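Local structure of VAL-1 (Chlorella virus, 3GNE) at residues M26-V31 with P54-F59; K41-K46 with N230-F235; N71-A76 with L210-F215; G171-T176 with D185-V190. The protein is an alginate lyase of polysaccharide lyase family 14 that cleaves alginate chains by beta-elimination, with pH-dependent modes of action. All coordinates share one frame; numbering follows the deposited sequence.

In the fold
From the N terminus, residues 26-31 lead into a strand hairpin, and the chain returns at 54-59 to close interaction 1. Before that return, segment 41-46 has already opened interaction 2, so the two contacts cross. They also touch through Lys28 and Asp45. Interaction 2 closes only at 230-235, near the C terminus, and within its long span lies interaction 3 (71-76 with 210-215). Interaction 4, the short hairpin-like return of 171-176 with 185-190, falls within interaction 3 in turn. Interactions 2 and 4 join neighbouring strands of one antiparallel sheet, on opposite sides of the chain's centre. Interaction 3 packs that sheet against the other layer of the sandwich.

Interaction 1: M26-V31 with P54-F59; sequences MKKSAV and PGVGGF
Lys27 and Ser29 reach from a tight turn to two successive carbonyls of the 54-59 loop. The turn, Met26 to Ser29, is type II' and is closed by Ser29 N bonding to Met26 O at 2.8 Å. Two direct hydrogen bonds join the segments. The lysine chain runs extended beyond CG, passes CD close to the Gly57 and Gly58 carbonyls, and gives a hydrogen bond from NZ to Gly57 O at 3.1 Å, tilted 25° from the carbonyl plane. Ser29 OG donates to Gly58 O at 2.9 Å from well above its carbonyl plane. The same hydroxyl is hydrogen-bonded to Val43 N, so it links three pieces of chain.

Two waters extend this network. One accepts from Lys27 NZ and from Gly57 N. The other accepts from Lys28 N and donates to Gly58 O at 2.8 Å, which gives that carbonyl two donors.

The apolar part centres on Val56. Its CG1 methyl, anti to the backbone N (chi1 179°), meets Lys27 CB and Lys28 CG, each at 3.8 Å, and the Lys28 chain crosses the valine at about a right angle. Beyond it, the Lys28 ammonium forms a salt bridge with Asp45. At the other end, Phe59 CB rests 3.9 Å from Ser29 CB while its ring heads away to Trp217.

The turn leads into strand 30-34, which pairs with strand 37-44. The 54-59 loop also bonds by its backbone to Val43 and Asp45, before its chain enters strand 59-63 of the other sheet beside strand 212-221.

Interaction 2: K41-K46 with N230-F235; sequences KAVYDK and NQVAYF
Ala42 and Tyr44 pair with Ala233 and Gln231 as neighbouring antiparallel strands in the beta-sandwich of this family 14 lyase, whose fold is of the jelly-roll kind. Both are hydrogen-bonded pairs: Ala42 N gives to Ala233 O at 2.7 Å, nearly along the C=O axis, and Tyr44 N meets Gln231 O at 2.9 Å. Each is answered by a return bond. Between them, Val232 CA sends a CA-H...O contact to Ala42 O.

The face bearing Ala42, Tyr44, Ala233 and Phe235 is tightly packed. With CG anti to the carbonyl carbon (chi1 -55°), the Tyr44 ring lies so that Ala233 CB sits at its edge, 4.2 Å from CE2. Beyond the ring, Tyr44 OH comes within 3.4 Å of Phe235 CE2, in the plane of the phenylalanine ring; the two side chains cross at about a right angle. The Ala42 methyl adjoins the same edge. The tyrosine hydroxyl is hydrogen-bonded to Thr219, and the Phe235 ring meets Trp217 and His93 edge-to-face, so this face looks toward the other sheet.

On the more exposed face, contacts are sparser. Lys41 runs alongside Tyr234, with Lys41 CG 3.6 Å from Tyr234 CE1. Farther out, Lys41 CE comes near the Val232 CG1 methyl. Val43 CG2 lies alongside the same methyl, 4.0 Å away. The Tyr234 ring also stacks on Phe34.

Past the paired strands, the Asn230 amide extends the ladder: its OD1 takes a nearly straight hydrogen bond, 171° at the hydrogen, from Lys46 N at 2.8 Å.

Interaction 3: N71-A76 with L210-F215; sequences NAITFA and LLISRF
Phe75 and Phe215 lie in an offset stack between two strands that share no backbone bond. The strands run nearly parallel, at 10°, with their axes 8.9 Å apart, and side chains fill the gap. The ring centroids are 4.4 Å apart and the planes tilt by 24°, and Phe215 CD1 sits over the Phe75 face, 3.4 Å from CG. Phe215 CB makes a CH-pi contact with the same ring, 3.8 Å from its centroid. Phe215 CG, anti to its own N (chi1 -178°), lays the ring along strand 72-76.

Farther back, Ile212 pushes its CD1 methyl against the opposing chain, 3.8 Å from Ala72 N, while its CG2 meets Ile73 CG2 at 4.1 Å. At the exposed end, the Asn71 amide turns back so that ND2 reaches Leu211 CD2 at 3.5 Å.

Ser213 and Arg214 form a classic beta bulge opposite Phe97 of strand 91-99. Strand 72-80 lies between strands 166-173 and 231-241 in one sheet; strand 212-221 lies between 59-63 and 91-99 in the other, so the contact spans the two sheets, its Phe75-Phe215 end in the interior and its Asn71 end at the surface.

Interaction 4: G171-T176 with D185-V190; sequences GTKMNT and DGESYV
Lys173 and Glu187 form a hydrogen-bonded antiparallel pair, their side chains lying alongside each other. Their strands, 166-173 and 186-192, are neighbours in one sheet, the first pairing also with 72-80 and the second with 195-202. Lys173 CB meets Glu187 CB at 4.0 Å. Its CG, anti to the backbone N (chi1 176°), carries the chain outward until CD lies 4.0 Å from Glu187 CD. The chain turns about the CD-CE bond (chi4 -75°), and NZ donates to a water that in turn donates to Met174 O and Asp185 O. The water thus joins the two strand ends, while Glu187 OE1 is bonded to Tyr243 OH.

On the same face, Gly171 CA lies over the centre of the Tyr189 ring, 3.8 Å from its centroid, in a CH-pi contact; the absent side chain lets the ring lie flush on the strand.

Beyond the paired strands, Asp185 turns its carboxylate across Thr176. OD1 receives Thr176 N at 2.7 Å on its syn side, and OD2 takes the threonine hydroxyl, also at 2.7 Å, on its syn lone pair. Two donors from one residue fix the carboxylate's rotation and, with Lys173 nearby, would favour its charged form.

Interaction 1: M26-V31 with P54-F59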
loop_
_atom_site.group_PDB
_atom_site.type_symbol
_atom_site.label_atom_id
_atom_site.label_comp_id
_atom_site.label_asym_id
_atom_site.label_seq_id
_atom_site.Cartn_x
_atom_site.Cartn_y
_atom_site.Cartn_z
ATOM N N MET A 26 1.921 -15.810 -5.142
ATOM C CA MET A 26 0.939 -16.352 -4.189
ATOM C C MET A 26 1.633 -16.951 -2.953
ATOM O O MET A 26 1.037 -16.922 -1.887
ATOM C CB MET A 26 0.054 -17.427 -4.815
ATOM C CG MET A 26 -0.950 -16.920 -5.842
ATOM S SD MET A 26 -1.984 -15.583 -5.294
ATOM C CE MET A 26 -3.083 -16.230 -4.034
ATOM N N LYS A 27 2.832 -17.471 -3.133
ATOM C CA LYS A 27 3.572 -18.018 -1.972
ATOM C C LYS A 27 2.708 -19.096 -1.339
ATOM O O LYS A 27 2.254 -20.023 -2.058
ATOM C CB LYS A 27 4.024 -16.921 -1.009
ATOM C CG LYS A 27 4.963 -15.924 -1.732
ATOM C CD LYS A 27 5.270 -14.789 -0.735
ATOM C CE LYS A 27 6.131 -13.728 -1.242
ATOM N NZ LYS A 27 6.584 -12.813 -0.201
ATOM N N LYS A 28 2.471 -19.032 -0.021
ATOM C CA LYS A 28 1.616 -19.975 0.697
ATOM C C LYS A 28 0.200 -19.464 0.874
ATOM O O LYS A 28 -0.575 -20.104 1.581
ATOM C CB LYS A 28 2.194 -20.256 2.101
ATOM C CG LYS A 28 3.484 -21.090 1.974
ATOM C CD LYS A 28 3.962 -21.424 3.392
ATOM C CE LYS A 28 5.149 -22.378 3.236
ATOM N NZ LYS A 28 5.399 -23.055 4.551
ATOM N N SER A 29 -0.100 -18.336 0.250
ATOM C CA SER A 29 -1.447 -17.765 0.348
ATOM C C SER A 29 -2.390 -18.388 -0.676
ATOM O O SER A 29 -1.936 -19.079 -1.594
ATOM C CB SER A 29 -1.365 -16.256 0.169
ATOM O OG SER A 29 -0.545 -15.682 1.211
ATOM N N ALA A 30 -3.689 -18.098 -0.540
ATOM C CA ALA A 30 -4.635 -18.701 -1.445
ATOM C C ALA A 30 -5.910 -17.864 -1.535
ATOM O O ALA A 30 -6.375 -17.312 -0.542
ATOM C CB ALA A 30 -5.027 -20.124 -0.982
ATOM N N VAL A 31 -6.455 -17.807 -2.739
ATOM C CA VAL A 31 -7.819 -17.311 -2.895
ATOM C C VAL A 31 -8.790 -18.370 -2.381
ATOM O O VAL A 31 -8.714 -19.542 -2.727
ATOM C CB VAL A 31 -8.114 -16.962 -4.387
ATOM C CG1 VAL A 31 -9.555 -16.578 -4.626
ATOM C CG2 VAL A 31 -7.218 -15.807 -4.792
ATOM N N PRO A 54 14.061 -15.512 6.659
ATOM C CA PRO A 54 14.021 -16.742 5.856
ATOM C C PRO A 54 12.642 -17.287 5.602
ATOM O O PRO A 54 12.509 -18.130 4.687
ATOM C CB PRO A 54 14.835 -17.726 6.736
ATOM C CG PRO A 54 14.584 -17.240 8.160
ATOM C CD PRO A 54 14.593 -15.719 8.017
ATOM N N GLY A 55 11.656 -16.923 6.391
ATOM C CA GLY A 55 10.358 -17.620 6.204
ATOM C C GLY A 55 9.582 -17.105 5.035
ATOM O O GLY A 55 9.811 -16.051 4.449
ATOM N N VAL A 56 8.561 -17.883 4.631
ATOM C CA VAL A 56 7.653 -17.533 3.550
ATOM C C VAL A 56 6.456 -16.811 4.155
ATOM O O VAL A 56 5.810 -17.286 5.092
ATOM C CB VAL A 56 7.179 -18.804 2.804
ATOM C CG1 VAL A 56 6.205 -18.443 1.698
ATOM C CG2 VAL A 56 8.391 -19.530 2.222
ATOM N N GLY A 57 6.128 -15.640 3.582
ATOM C CA GLY A 57 4.939 -15.002 4.105
ATOM C C GLY A 57 4.331 -13.994 3.169
ATOM O O GLY A 57 5.008 -13.319 2.380
ATOM N N GLY A 58 3.022 -13.896 3.262
ATOM C CA GLY A 58 2.226 -12.909 2.529
ATOM C C GLY A 58 1.989 -13.311 1.090
ATOM O O GLY A 58 2.060 -14.464 0.718
ATOM N N PHE A 59 1.713 -12.264 0.281
ATOM C CA PHE A 59 1.522 -12.453 -1.163
ATOM C C PHE A 59 1.654 -11.077 -1.798
ATOM O O PHE A 59 1.540 -10.063 -1.101
ATOM C CB PHE A 59 0.197 -13.127 -1.543
ATOM C CG PHE A 59 -1.062 -12.279 -1.350
ATOM C CD1 PHE A 59 -1.691 -11.761 -2.479
ATOM C CD2 PHE A 59 -1.601 -12.006 -0.100
ATOM C CE1 PHE A 59 -2.847 -10.989 -2.392
ATOM C CE2 PHE A 59 -2.765 -11.237 0.020
ATOM C CZ PHE A 59 -3.363 -10.742 -1.120
HETATM O O HOH W 1 7.999 -14.553 1.525
HETATM O O HOH W 2 2.664 -16.930 1.951
#

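Interaction 2: K41-K46 with N230-F235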
loop_
_atom_site.group_PDB
_atom_site.type_symbol
_atom_site.label_atom_id
_atom_site.label_comp_id
_atom_site.label_asym_id
_atom_site.label_seq_id
_atom_site.Cartn_x
_atom_site.Cartn_y
_atom_site.Cartn_z
ATOM N N LYS A 41 -6.497 -15.525 1.590
ATOM C CA LYS A 41 -5.968 -15.921 2.888
ATOM C C LYS A 41 -4.451 -15.696 2.802
ATOM O O LYS A 41 -3.773 -16.458 2.101
ATOM C CB LYS A 41 -6.307 -17.368 3.185
ATOM C CG LYS A 41 -5.793 -17.907 4.524
ATOM C CD LYS A 41 -6.013 -19.438 4.569
ATOM C CE LYS A 41 -5.851 -20.019 5.943
ATOM N NZ LYS A 41 -6.474 -21.362 6.112
ATOM N N ALA A 42 -3.996 -14.661 3.456
ATOM C CA ALA A 42 -2.548 -14.333 3.498
ATOM C C ALA A 42 -1.884 -15.136 4.600
ATOM O O ALA A 42 -2.250 -14.979 5.804
ATOM C CB ALA A 42 -2.369 -12.855 3.789
ATOM N N VAL A 43 -0.964 -15.982 4.195
ATOM C CA VAL A 43 -0.290 -16.869 5.160
ATOM C C VAL A 43 1.074 -16.322 5.460
ATOM O O VAL A 43 1.902 -16.145 4.569
ATOM C CB VAL A 43 -0.195 -18.271 4.549
ATOM C CG1 VAL A 43 0.693 -19.179 5.397
ATOM C CG2 VAL A 43 -1.589 -18.868 4.387
ATOM N N TYR A 44 1.310 -16.002 6.718
ATOM C CA TYR A 44 2.592 -15.462 7.158
ATOM C C TYR A 44 3.237 -16.514 8.044
ATOM O O TYR A 44 2.817 -16.686 9.213
ATOM C CB TYR A 44 2.405 -14.165 7.918
ATOM C CG TYR A 44 1.638 -13.037 7.237
ATOM C CD1 TYR A 44 2.240 -12.109 6.382
ATOM C CD2 TYR A 44 0.268 -12.931 7.490
ATOM C CE1 TYR A 44 1.536 -11.089 5.759
ATOM C CE2 TYR A 44 -0.409 -11.911 6.901
ATOM C CZ TYR A 44 0.182 -10.994 6.054
ATOM O OH TYR A 44 -0.587 -9.997 5.501
ATOM N N ASP A 45 4.247 -17.225 7.520
ATOM C CA ASP A 45 4.911 -18.160 8.440
ATOM C C ASP A 45 5.781 -17.443 9.462
ATOM O O ASP A 45 6.223 -16.297 9.260
ATOM C CB ASP A 45 5.804 -19.097 7.628
ATOM C CG ASP A 45 5.044 -20.190 6.875
ATOM O OD1 ASP A 45 3.792 -20.314 7.047
ATOM O OD2 ASP A 45 5.764 -20.907 6.142
ATOM N N LYS A 46 6.053 -18.125 10.574
ATOM C CA LYS A 46 7.026 -17.642 11.522
ATOM C C LYS A 46 8.328 -17.255 10.819
ATOM O O LYS A 46 8.829 -17.988 9.946
ATOM C CB LYS A 46 7.329 -18.789 12.507
ATOM C CG LYS A 46 8.262 -18.272 13.629
ATOM C CD LYS A 46 8.333 -19.279 14.783
ATOM C CE LYS A 46 9.156 -18.790 15.956
ATOM N NZ LYS A 46 9.279 -19.855 17.017
ATOM N N ASN A 230 3.453 -18.560 13.010
ATOM C CA ASN A 230 2.628 -18.849 11.847
ATOM C C ASN A 230 1.244 -18.270 12.079
ATOM O O ASN A 230 0.642 -18.567 13.112
ATOM C CB ASN A 230 2.461 -20.359 11.651
ATOM C CG ASN A 230 3.714 -21.114 11.311
ATOM O OD1 ASN A 230 4.681 -20.575 10.783
ATOM N ND2 ASN A 230 3.671 -22.405 11.678
ATOM N N GLN A 231 0.779 -17.454 11.175
ATOM C CA GLN A 231 -0.570 -16.804 11.364
ATOM C C GLN A 231 -1.098 -16.379 10.017
ATOM O O GLN A 231 -0.353 -16.363 9.031
ATOM C CB GLN A 231 -0.525 -15.666 12.368
ATOM C CG GLN A 231 0.603 -14.664 12.064
ATOM C CD GLN A 231 0.729 -13.639 13.165
ATOM O OE1 GLN A 231 -0.175 -13.516 14.015
ATOM N NE2 GLN A 231 1.839 -12.877 13.143
ATOM N N VAL A 232 -2.389 -16.094 9.954
ATOM C CA VAL A 232 -3.045 -15.677 8.726
ATOM C C VAL A 232 -3.903 -14.453 8.928
ATOM O O VAL A 232 -4.379 -14.170 10.030
ATOM C CB VAL A 232 -3.927 -16.786 8.125
ATOM C CG1 VAL A 232 -3.160 -18.111 8.027
ATOM C CG2 VAL A 232 -5.179 -16.996 8.940
ATOM N N ALA A 233 -4.113 -13.722 7.851
ATOM C CA ALA A 233 -5.075 -12.643 7.772
ATOM C C ALA A 233 -5.821 -12.813 6.459
ATOM O O ALA A 233 -5.322 -13.474 5.540
ATOM C CB ALA A 233 -4.405 -11.282 7.863
ATOM N N TYR A 234 -6.980 -12.176 6.348
ATOM C CA TYR A 234 -7.735 -12.293 5.107
ATOM C C TYR A 234 -7.954 -10.918 4.475
ATOM O O TYR A 234 -8.338 -9.978 5.167
ATOM C CB TYR A 234 -9.103 -12.945 5.350
ATOM C CG TYR A 234 -9.015 -14.276 6.048
ATOM C CD1 TYR A 234 -8.903 -15.462 5.326
ATOM C CD2 TYR A 234 -9.048 -14.334 7.451
ATOM C CE1 TYR A 234 -8.811 -16.691 5.981
ATOM C CE2 TYR A 234 -8.975 -15.546 8.092
ATOM C CZ TYR A 234 -8.864 -16.716 7.359
ATOM O OH TYR A 234 -8.801 -17.922 8.061
ATOM N N PHE A 235 -7.733 -10.818 3.178
ATOM C CA PHE A 235 -7.932 -9.572 2.457
ATOM C C PHE A 235 -9.031 -9.751 1.419
ATOM O O PHE A 235 -9.153 -10.785 0.784
ATOM C CB PHE A 235 -6.598 -9.190 1.711
ATOM C CG PHE A 235 -5.520 -8.732 2.686
ATOM C CD1 PHE A 235 -5.393 -7.416 3.072
ATOM C CD2 PHE A 235 -4.626 -9.687 3.197
ATOM C CE1 PHE A 235 -4.384 -7.007 3.953
ATOM C CE2 PHE A 235 -3.615 -9.297 4.077
ATOM C CZ PHE A 235 -3.490 -7.956 4.470
#

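Interaction 3: N71-A76 with L210-F215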
loop_
_atom_site.group_PDB
_atom_site.type_symbol
_atom_site.label_atom_id
_atom_site.label_comp_id
_atom_site.label_asym_id
_atom_site.label_seq_id
_atom_site.Cartn_x
_atom_site.Cartn_y
_atom_site.Cartn_z
ATOM N N ASN A 71 -3.373 11.017 -12.550
ATOM C CA ASN A 71 -3.123 12.179 -11.708
ATOM C C ASN A 71 -3.687 12.056 -10.300
ATOM O O ASN A 71 -3.231 12.780 -9.410
ATOM C CB ASN A 71 -3.698 13.434 -12.386
ATOM C CG ASN A 71 -2.810 13.729 -13.599
ATOM O OD1 ASN A 71 -3.168 13.642 -14.756
ATOM N ND2 ASN A 71 -1.546 14.022 -13.317
ATOM N N ALA A 72 -4.657 11.183 -10.064
ATOM C CA ALA A 72 -5.210 11.086 -8.687
ATOM C C ALA A 72 -6.031 9.832 -8.632
ATOM O O ALA A 72 -6.936 9.661 -9.463
ATOM C CB ALA A 72 -6.065 12.323 -8.381
ATOM N N ILE A 73 -5.742 8.952 -7.663
ATOM C CA ILE A 73 -6.511 7.736 -7.565
ATOM C C ILE A 73 -6.468 7.222 -6.135
ATOM O O ILE A 73 -5.493 7.523 -5.410
ATOM C CB ILE A 73 -5.915 6.690 -8.545
ATOM C CG1 ILE A 73 -6.931 5.629 -8.954
ATOM C CG2 ILE A 73 -4.649 6.040 -7.988
ATOM C CD1 ILE A 73 -8.096 6.165 -9.747
ATOM N N THR A 74 -7.464 6.429 -5.790
ATOM C CA THR A 74 -7.511 5.775 -4.478
ATOM C C THR A 74 -7.620 4.271 -4.691
ATOM O O THR A 74 -8.295 3.801 -5.609
ATOM C CB THR A 74 -8.703 6.354 -3.712
ATOM O OG1 THR A 74 -8.338 7.727 -3.444
ATOM C CG2 THR A 74 -8.931 5.605 -2.407
ATOM N N PHE A 75 -6.920 3.523 -3.837
ATOM C CA PHE A 75 -7.128 2.087 -3.780
ATOM C C PHE A 75 -7.617 1.741 -2.376
ATOM O O PHE A 75 -7.269 2.423 -1.376
ATOM C CB PHE A 75 -5.819 1.321 -4.094
ATOM C CG PHE A 75 -5.583 1.352 -5.621
ATOM C CD1 PHE A 75 -6.204 0.406 -6.418
ATOM C CD2 PHE A 75 -4.768 2.316 -6.184
ATOM C CE1 PHE A 75 -6.067 0.435 -7.807
ATOM C CE2 PHE A 75 -4.575 2.361 -7.564
ATOM C CZ PHE A 75 -5.186 1.381 -8.319
ATOM N N ALA A 76 -8.433 0.710 -2.321
ATOM C CA ALA A 76 -9.080 0.357 -1.046
ATOM C C ALA A 76 -9.184 -1.163 -0.947
ATOM O O ALA A 76 -9.193 -1.861 -1.972
ATOM C CB ALA A 76 -10.460 0.986 -0.985
ATOM N N LEU A 210 5.900 11.786 -15.369
ATOM C CA LEU A 210 6.033 10.750 -14.315
ATOM C C LEU A 210 4.822 10.847 -13.420
ATOM O O LEU A 210 4.749 11.778 -12.592
ATOM C CB LEU A 210 7.308 11.048 -13.553
ATOM C CG LEU A 210 8.609 10.837 -14.360
ATOM C CD1 LEU A 210 9.809 11.422 -13.592
ATOM C CD2 LEU A 210 8.843 9.375 -14.745
ATOM N N LEU A 211 3.845 9.976 -13.582
ATOM C CA LEU A 211 2.558 10.094 -12.907
ATOM C C LEU A 211 2.305 8.775 -12.201
ATOM O O LEU A 211 3.188 7.881 -12.162
ATOM C CB LEU A 211 1.470 10.412 -13.942
ATOM C CG LEU A 211 1.723 11.670 -14.778
ATOM C CD1 LEU A 211 0.675 11.715 -15.866
ATOM C CD2 LEU A 211 1.675 12.901 -13.871
ATOM N N ILE A 212 1.103 8.639 -11.635
ATOM C CA ILE A 212 0.820 7.342 -10.983
ATOM C C ILE A 212 0.885 6.224 -12.012
ATOM O O ILE A 212 0.277 6.376 -13.087
ATOM C CB ILE A 212 -0.545 7.440 -10.317
ATOM C CG1 ILE A 212 -0.539 8.502 -9.225
ATOM C CG2 ILE A 212 -0.947 6.067 -9.778
ATOM C CD1 ILE A 212 -1.898 8.967 -8.720
ATOM N N SER A 213 1.631 5.180 -11.701
ATOM C CA SER A 213 1.897 4.148 -12.744
ATOM C C SER A 213 1.401 2.803 -12.380
ATOM O O SER A 213 1.174 2.034 -13.300
ATOM C CB SER A 213 3.391 4.145 -13.068
ATOM O OG SER A 213 4.153 3.889 -11.906
ATOM N N ARG A 214 1.218 2.437 -11.102
ATOM C CA ARG A 214 0.645 1.126 -10.811
ATOM C C ARG A 214 0.142 1.055 -9.387
ATOM O O ARG A 214 0.549 1.852 -8.531
ATOM C CB ARG A 214 1.636 -0.056 -10.996
ATOM C CG ARG A 214 2.745 -0.116 -9.925
ATOM C CD ARG A 214 3.623 -1.339 -10.210
ATOM N NE ARG A 214 4.579 -1.701 -9.161
ATOM C CZ ARG A 214 5.779 -1.148 -8.976
ATOM N NH1 ARG A 214 6.153 -0.119 -9.780
ATOM N NH2 ARG A 214 6.543 -1.600 -8.000
ATOM N N PHE A 215 -0.729 0.097 -9.143
ATOM C CA PHE A 215 -0.997 -0.415 -7.809
ATOM C C PHE A 215 -0.050 -1.561 -7.527
ATOM O O PHE A 215 0.125 -2.442 -8.377
ATOM C CB PHE A 215 -2.437 -0.946 -7.745
ATOM C CG PHE A 215 -2.853 -1.465 -6.367
ATOM C CD1 PHE A 215 -2.879 -0.616 -5.258
ATOM C CD2 PHE A 215 -3.210 -2.821 -6.254
ATOM C CE1 PHE A 215 -3.299 -1.099 -4.008
ATOM C CE2 PHE A 215 -3.650 -3.261 -5.003
ATOM C CZ PHE A 215 -3.707 -2.424 -3.898
#

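Interaction 4: G171-T176 with D185-V190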
loop_
_atom_site.group_PDB
_atom_site.type_symbol
_atom_site.label_atom_id
_atom_site.label_comp_id
_atom_site.label_asym_id
_atom_site.label_seq_id
_atom_site.Cartn_x
_atom_site.Cartn_y
_atom_site.Cartn_z
ATOM N N GLY A 171 -5.293 7.192 -0.748
ATOM C CA GLY A 171 -5.413 8.100 -1.883
ATOM C C GLY A 171 -4.079 8.749 -2.203
ATOM O O GLY A 171 -3.264 9.037 -1.319
ATOM N N THR A 172 -3.885 8.958 -3.500
ATOM C CA THR A 172 -2.661 9.590 -3.983
ATOM C C THR A 172 -3.022 10.642 -5.005
ATOM O O THR A 172 -3.729 10.285 -5.956
ATOM C CB THR A 172 -1.723 8.556 -4.655
ATOM O OG1 THR A 172 -1.493 7.479 -3.752
ATOM C CG2 THR A 172 -0.382 9.186 -4.906
ATOM N N LYS A 173 -2.578 11.883 -4.855
ATOM C CA LYS A 173 -2.888 12.916 -5.851
ATOM C C LYS A 173 -1.582 13.588 -6.250
ATOM O O LYS A 173 -0.854 14.126 -5.406
ATOM C CB LYS A 173 -3.843 13.961 -5.249
ATOM C CG LYS A 173 -4.115 15.111 -6.240
ATOM C CD LYS A 173 -5.158 16.064 -5.667
ATOM C CE LYS A 173 -5.578 16.977 -6.829
ATOM N NZ LYS A 173 -4.564 18.003 -7.149
ATOM N N MET A 174 -1.287 13.508 -7.547
ATOM C CA MET A 174 -0.044 14.103 -8.024
ATOM C C MET A 174 -0.009 15.611 -7.760
ATOM O O MET A 174 -1.023 16.287 -7.799
ATOM C CB MET A 174 0.143 13.866 -9.537
ATOM C CG MET A 174 0.489 12.424 -9.893
ATOM S SD MET A 174 2.130 11.905 -9.351
ATOM C CE MET A 174 3.119 13.350 -9.715
ATOM N N ASN A 175 1.238 16.059 -7.530
ATOM C CA ASN A 175 1.405 17.509 -7.619
ATOM C C ASN A 175 1.158 17.984 -9.044
ATOM O O ASN A 175 1.193 17.200 -10.025
ATOM C CB ASN A 175 2.839 17.881 -7.265
ATOM C CG ASN A 175 3.872 17.107 -8.095
ATOM O OD1 ASN A 175 4.155 15.929 -7.812
ATOM N ND2 ASN A 175 4.420 17.747 -9.160
ATOM N N THR A 176 0.941 19.292 -9.160
ATOM C CA THR A 176 0.857 19.932 -10.493
ATOM C C THR A 176 2.234 20.433 -10.891
ATOM O O THR A 176 3.152 20.364 -10.082
ATOM C CB THR A 176 -0.138 21.065 -10.560
ATOM O OG1 THR A 176 0.266 22.082 -9.625
ATOM C CG2 THR A 176 -1.509 20.593 -10.093
ATOM N N ASP A 185 2.140 20.527 -4.201
ATOM C CA ASP A 185 0.701 20.547 -3.944
ATOM C C ASP A 185 0.130 19.141 -4.168
ATOM O O ASP A 185 -1.071 19.031 -4.314
ATOM C CB ASP A 185 -0.020 21.546 -4.830
ATOM C CG ASP A 185 0.194 21.346 -6.316
ATOM O OD1 ASP A 185 1.030 20.503 -6.726
ATOM O OD2 ASP A 185 -0.484 22.074 -7.078
ATOM N N GLY A 186 1.019 18.138 -4.174
ATOM C CA GLY A 186 0.542 16.742 -4.195
ATOM C C GLY A 186 -0.021 16.420 -2.832
ATOM O O GLY A 186 0.174 17.095 -1.823
ATOM N N GLU A 187 -0.777 15.331 -2.771
ATOM C CA GLU A 187 -1.465 14.945 -1.564
ATOM C C GLU A 187 -1.454 13.427 -1.394
ATOM O O GLU A 187 -1.258 12.668 -2.355
ATOM C CB GLU A 187 -2.958 15.352 -1.620
ATOM C CG GLU A 187 -3.162 16.820 -1.873
ATOM C CD GLU A 187 -4.613 17.233 -1.832
ATOM O OE1 GLU A 187 -5.511 16.380 -1.611
ATOM O OE2 GLU A 187 -4.913 18.434 -2.057
ATOM N N SER A 188 -1.711 13.034 -0.156
ATOM C CA SER A 188 -1.953 11.637 0.180
ATOM C C SER A 188 -3.061 11.583 1.209
ATOM O O SER A 188 -3.214 12.497 1.988
ATOM C CB SER A 188 -0.677 11.048 0.800
ATOM O OG SER A 188 -0.956 9.679 1.130
ATOM N N TYR A 189 -3.848 10.515 1.219
ATOM C CA TYR A 189 -4.752 10.367 2.371
ATOM C C TYR A 189 -4.862 8.891 2.704
ATOM O O TYR A 189 -4.653 8.007 1.849
ATOM C CB TYR A 189 -6.094 11.011 2.089
ATOM C CG TYR A 189 -7.091 10.430 1.111
ATOM C CD1 TYR A 189 -7.777 9.198 1.241
ATOM C CD2 TYR A 189 -7.444 11.185 -0.021
ATOM C CE1 TYR A 189 -8.686 8.726 0.335
ATOM C CE2 TYR A 189 -8.392 10.728 -0.937
ATOM C CZ TYR A 189 -9.010 9.504 -0.761
ATOM O OH TYR A 189 -9.939 9.094 -1.689
ATOM N N VAL A 190 -5.204 8.616 3.944
ATOM C CA VAL A 190 -5.421 7.277 4.457
ATOM C C VAL A 190 -6.763 7.318 5.156
ATOM O O VAL A 190 -7.056 8.259 5.891
ATOM C CB VAL A 190 -4.324 6.845 5.445
ATOM C CG1 VAL A 190 -4.706 5.535 6.136
ATOM C CG2 VAL A 190 -3.010 6.718 4.664
HETATM O O HOH W 3 -2.174 18.540 -6.675
#